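Local coordinates for pyruvate kinase (Cryptosporidium parvum, PDB 4DRS), which probably catalyses the last step of glycolysis, transferring phosphate from phosphoenolpyruvate to ADP to give pyruvate and ATP, at residues Ala351-Val359 with Gly462-Lys470. Sequence-based numbering, arbitrary orientation.
Sequences AVLDGSDCV and GLKIARGVK. With SO4 (sulfate ion), chain D.
R467 reaches from the loop ahead of strand 469-473 to the C-terminal end of helix 342-354 and grips one carbonyl of the last turn, V352, and one just past it, S356. R467 NH2 donates to V352 O (2.7 Å) and, more nearly straight at 162°, to S356 O (2.7 Å). The first bond lies in the V352 carbonyl plane on a lone pair, whereas the donor stands above the S356 carbonyl plane; both oxygens meet the guanidinium at its edge. NE adds a weak bond to S356 O, so that two nitrogens share this one acceptor. With CG anti to the backbone N (chi1 -171°) the chain runs out extended, and a bend at chi3 (-84°) brings the guanidinium edge to the two oxygens. A water bridges V352 O and R467 NH1.

At the base of the same residue, D357 OD2 accepts R467 N (3.1 Å) through its anti lone pair. The carboxylate thus holds the main chain of R467, while its other oxygen, OD1, forms a salt bridge with R445, which also bonds G355 O. Farther along, C358 SG lies against the backbone and root of I465, 3.7 Å from CB and 3.2 Å from I465 O.

G355, at positive phi, ends the helix in a Schellman motif, in which S356 N bonds A351 O and G355 N bonds V352 O; the V352 oxygen thus accepts from both G355 N and R467 NH2. Within 462-470, a type II turn from A466 to V469, with G468 at positive phi, carries R467. This buried contact joins the C-terminal alpha/beta domain to the last helix-to-strand link of the (beta/alpha)8 barrel, just before its eighth strand, 358-361: an interdomain junction of the pyruvate kinase fold.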
loop_
_atom_site.group_PDB
_atom_site.type_symbol
_atom_site.label_atom_id
_atom_site.label_comp_id
_atom_site.label_asym_id
_atom_site.label_seq_id
_atom_site.Cartn_x
_atom_site.Cartn_y
_atom_site.Cartn_z
ATOM N N ALA A 351 19.872 -13.462 10.462
ATOM C CA ALA A 351 20.858 -12.502 9.958
ATOM C C ALA A 351 20.654 -12.284 8.459
ATOM O O ALA A 351 20.648 -11.145 7.999
ATOM C CB ALA A 351 22.281 -12.950 10.262
ATOM N N VAL A 352 20.453 -13.369 7.709
ATOM C CA VAL A 352 20.140 -13.272 6.278
ATOM C C VAL A 352 18.844 -12.480 6.047
ATOM O O VAL A 352 18.776 -11.615 5.163
ATOM C CB VAL A 352 20.057 -14.663 5.603
ATOM C CG1 VAL A 352 19.555 -14.546 4.165
ATOM C CG2 VAL A 352 21.416 -15.355 5.622
ATOM N N LEU A 353 17.828 -12.761 6.858
ATOM C CA LEU A 353 16.543 -12.087 6.725
ATOM C C LEU A 353 16.601 -10.614 7.152
ATOM O O LEU A 353 15.830 -9.788 6.659
ATOM C CB LEU A 353 15.455 -12.853 7.482
ATOM C CG LEU A 353 15.040 -14.181 6.834
ATOM C CD1 LEU A 353 14.172 -15.007 7.770
ATOM C CD2 LEU A 353 14.331 -13.944 5.504
ATOM N N ASP A 354 17.523 -10.285 8.052
ATOM C CA ASP A 354 17.740 -8.895 8.446
ATOM C C ASP A 354 18.352 -8.077 7.307
ATOM O O ASP A 354 18.239 -6.854 7.291
ATOM C CB ASP A 354 18.616 -8.808 9.704
ATOM C CG ASP A 354 17.906 -9.323 10.962
ATOM O OD1 ASP A 354 16.681 -9.580 10.921
ATOM O OD2 ASP A 354 18.581 -9.481 11.999
ATOM N N GLY A 355 19.001 -8.758 6.364
ATOM C CA GLY A 355 19.555 -8.114 5.177
ATOM C C GLY A 355 21.065 -8.216 5.051
ATOM O O GLY A 355 21.681 -7.498 4.260
ATOM N N SER A 356 21.661 -9.116 5.825
ATOM C CA SER A 356 23.109 -9.314 5.814
ATOM C C SER A 356 23.647 -9.811 4.463
ATOM O O SER A 356 23.070 -10.708 3.844
ATOM C CB SER A 356 23.499 -10.285 6.925
ATOM O OG SER A 356 24.871 -10.179 7.216
ATOM N N ASP A 357 24.751 -9.219 4.017
ATOM C CA ASP A 357 25.404 -9.622 2.767
ATOM C C ASP A 357 26.248 -10.886 2.922
ATOM O O ASP A 357 26.241 -11.745 2.040
ATOM C CB ASP A 357 26.266 -8.482 2.202
ATOM C CG ASP A 357 25.443 -7.433 1.476
ATOM O OD1 ASP A 357 24.812 -6.590 2.151
ATOM O OD2 ASP A 357 25.426 -7.450 0.225
ATOM N N CYS A 358 26.989 -10.976 4.027
ATOM C CA CYS A 358 27.819 -12.142 4.322
ATOM C C CYS A 358 27.625 -12.595 5.743
ATOM O O CYS A 358 27.286 -11.802 6.622
ATOM C CB CYS A 358 29.312 -11.852 4.154
ATOM S SG CYS A 358 29.749 -10.801 2.771
ATOM N N VAL A 359 27.874 -13.878 5.956
ATOM C CA VAL A 359 27.983 -14.437 7.292
ATOM C C VAL A 359 29.403 -14.964 7.457
ATOM O O VAL A 359 30.026 -15.409 6.488
ATOM C CB VAL A 359 26.931 -15.539 7.553
ATOM C CG1 VAL A 359 25.542 -14.923 7.607
ATOM C CG2 VAL A 359 26.985 -16.625 6.484
ATOM N N GLY A 462 36.879 -8.788 -5.097
ATOM C CA GLY A 462 36.261 -7.705 -4.354
ATOM C C GLY A 462 34.770 -7.917 -4.200
ATOM O O GLY A 462 34.181 -7.534 -3.187
ATOM N N LEU A 463 34.166 -8.551 -5.203
ATOM C CA LEU A 463 32.723 -8.776 -5.232
ATOM C C LEU A 463 32.264 -9.960 -4.377
ATOM O O LEU A 463 31.065 -10.257 -4.310
ATOM C CB LEU A 463 32.244 -8.953 -6.674
ATOM C CG LEU A 463 32.143 -7.701 -7.551
ATOM C CD1 LEU A 463 31.932 -8.101 -9.002
ATOM C CD2 LEU A 463 31.035 -6.759 -7.088
ATOM N N LYS A 464 33.206 -10.623 -3.715
ATOM C CA LYS A 464 32.883 -11.813 -2.938
ATOM C C LYS A 464 32.205 -11.502 -1.606
ATOM O O LYS A 464 31.847 -12.417 -0.866
ATOM C CB LYS A 464 34.109 -12.711 -2.756
ATOM C CG LYS A 464 34.649 -13.314 -4.055
ATOM C CD LYS A 464 33.556 -13.723 -5.039
ATOM C CE LYS A 464 32.757 -14.935 -4.570
ATOM N NZ LYS A 464 31.408 -14.974 -5.215
ATOM N N ILE A 465 32.024 -10.214 -1.313
ATOM C CA ILE A 465 31.263 -9.790 -0.139
ATOM C C ILE A 465 29.892 -9.192 -0.501
ATOM O O ILE A 465 29.142 -8.760 0.379
ATOM C CB ILE A 465 32.048 -8.795 0.742
ATOM C CG1 ILE A 465 32.596 -7.640 -0.106
ATOM C CG2 ILE A 465 33.141 -9.522 1.526
ATOM C CD1 ILE A 465 32.897 -6.386 0.693
ATOM N N ALA A 466 29.570 -9.173 -1.793
ATOM C CA ALA A 466 28.288 -8.651 -2.261
ATOM C C ALA A 466 27.285 -9.786 -2.453
ATOM O O ALA A 466 27.567 -10.755 -3.167
ATOM C CB ALA A 466 28.471 -7.874 -3.557
ATOM N N ARG A 467 26.117 -9.656 -1.823
ATOM C CA ARG A 467 25.094 -10.697 -1.880
ATOM C C ARG A 467 24.637 -10.991 -3.309
ATOM O O ARG A 467 24.391 -10.068 -4.103
ATOM C CB ARG A 467 23.885 -10.332 -1.017
ATOM C CG ARG A 467 22.903 -11.482 -0.869
ATOM C CD ARG A 467 21.548 -11.043 -0.354
ATOM N NE ARG A 467 21.523 -10.953 1.098
ATOM C CZ ARG A 467 20.420 -11.025 1.838
ATOM N NH1 ARG A 467 19.236 -11.206 1.264
ATOM N NH2 ARG A 467 20.503 -10.924 3.158
ATOM N N GLY A 468 24.550 -12.282 -3.621
ATOM C CA GLY A 468 24.003 -12.766 -4.880
ATOM C C GLY A 468 24.848 -12.523 -6.116
ATOM O O GLY A 468 24.348 -12.627 -7.233
ATOM N N VAL A 469 26.125 -12.202 -5.927
ATOM C CA VAL A 469 27.009 -11.935 -7.055
ATOM C C VAL A 469 27.950 -13.111 -7.322
ATOM O O VAL A 469 28.750 -13.500 -6.470
ATOM C CB VAL A 469 27.807 -10.619 -6.875
ATOM C CG1 VAL A 469 28.687 -10.350 -8.087
ATOM C CG2 VAL A 469 26.867 -9.442 -6.646
ATOM N N LYS A 470 27.826 -13.683 -8.511
ATOM C CA LYS A 470 28.775 -14.668 -9.004
ATOM C C LYS A 470 29.586 -13.975 -10.094
ATOM O O LYS A 470 29.059 -13.110 -10.796
ATOM C CB LYS A 470 28.041 -15.898 -9.547
ATOM C CG LYS A 470 28.953 -16.966 -10.137
ATOM C CD LYS A 470 28.185 -18.207 -10.571
ATOM C CE LYS A 470 29.121 -19.291 -11.093
ATOM N NZ LYS A 470 29.915 -19.974 -10.029
HETATM S S SO4 D . 31.860 -17.562 -7.885
HETATM O O1 SO4 D . 31.929 -18.192 -9.222
HETATM O O2 SO4 D . 30.513 -17.760 -7.302
HETATM O O3 SO4 D . 32.871 -18.212 -7.013
HETATM O O4 SO4 D . 32.140 -16.112 -8.022
HETATM O O HOH W 1 17.082 -9.858 3.246
#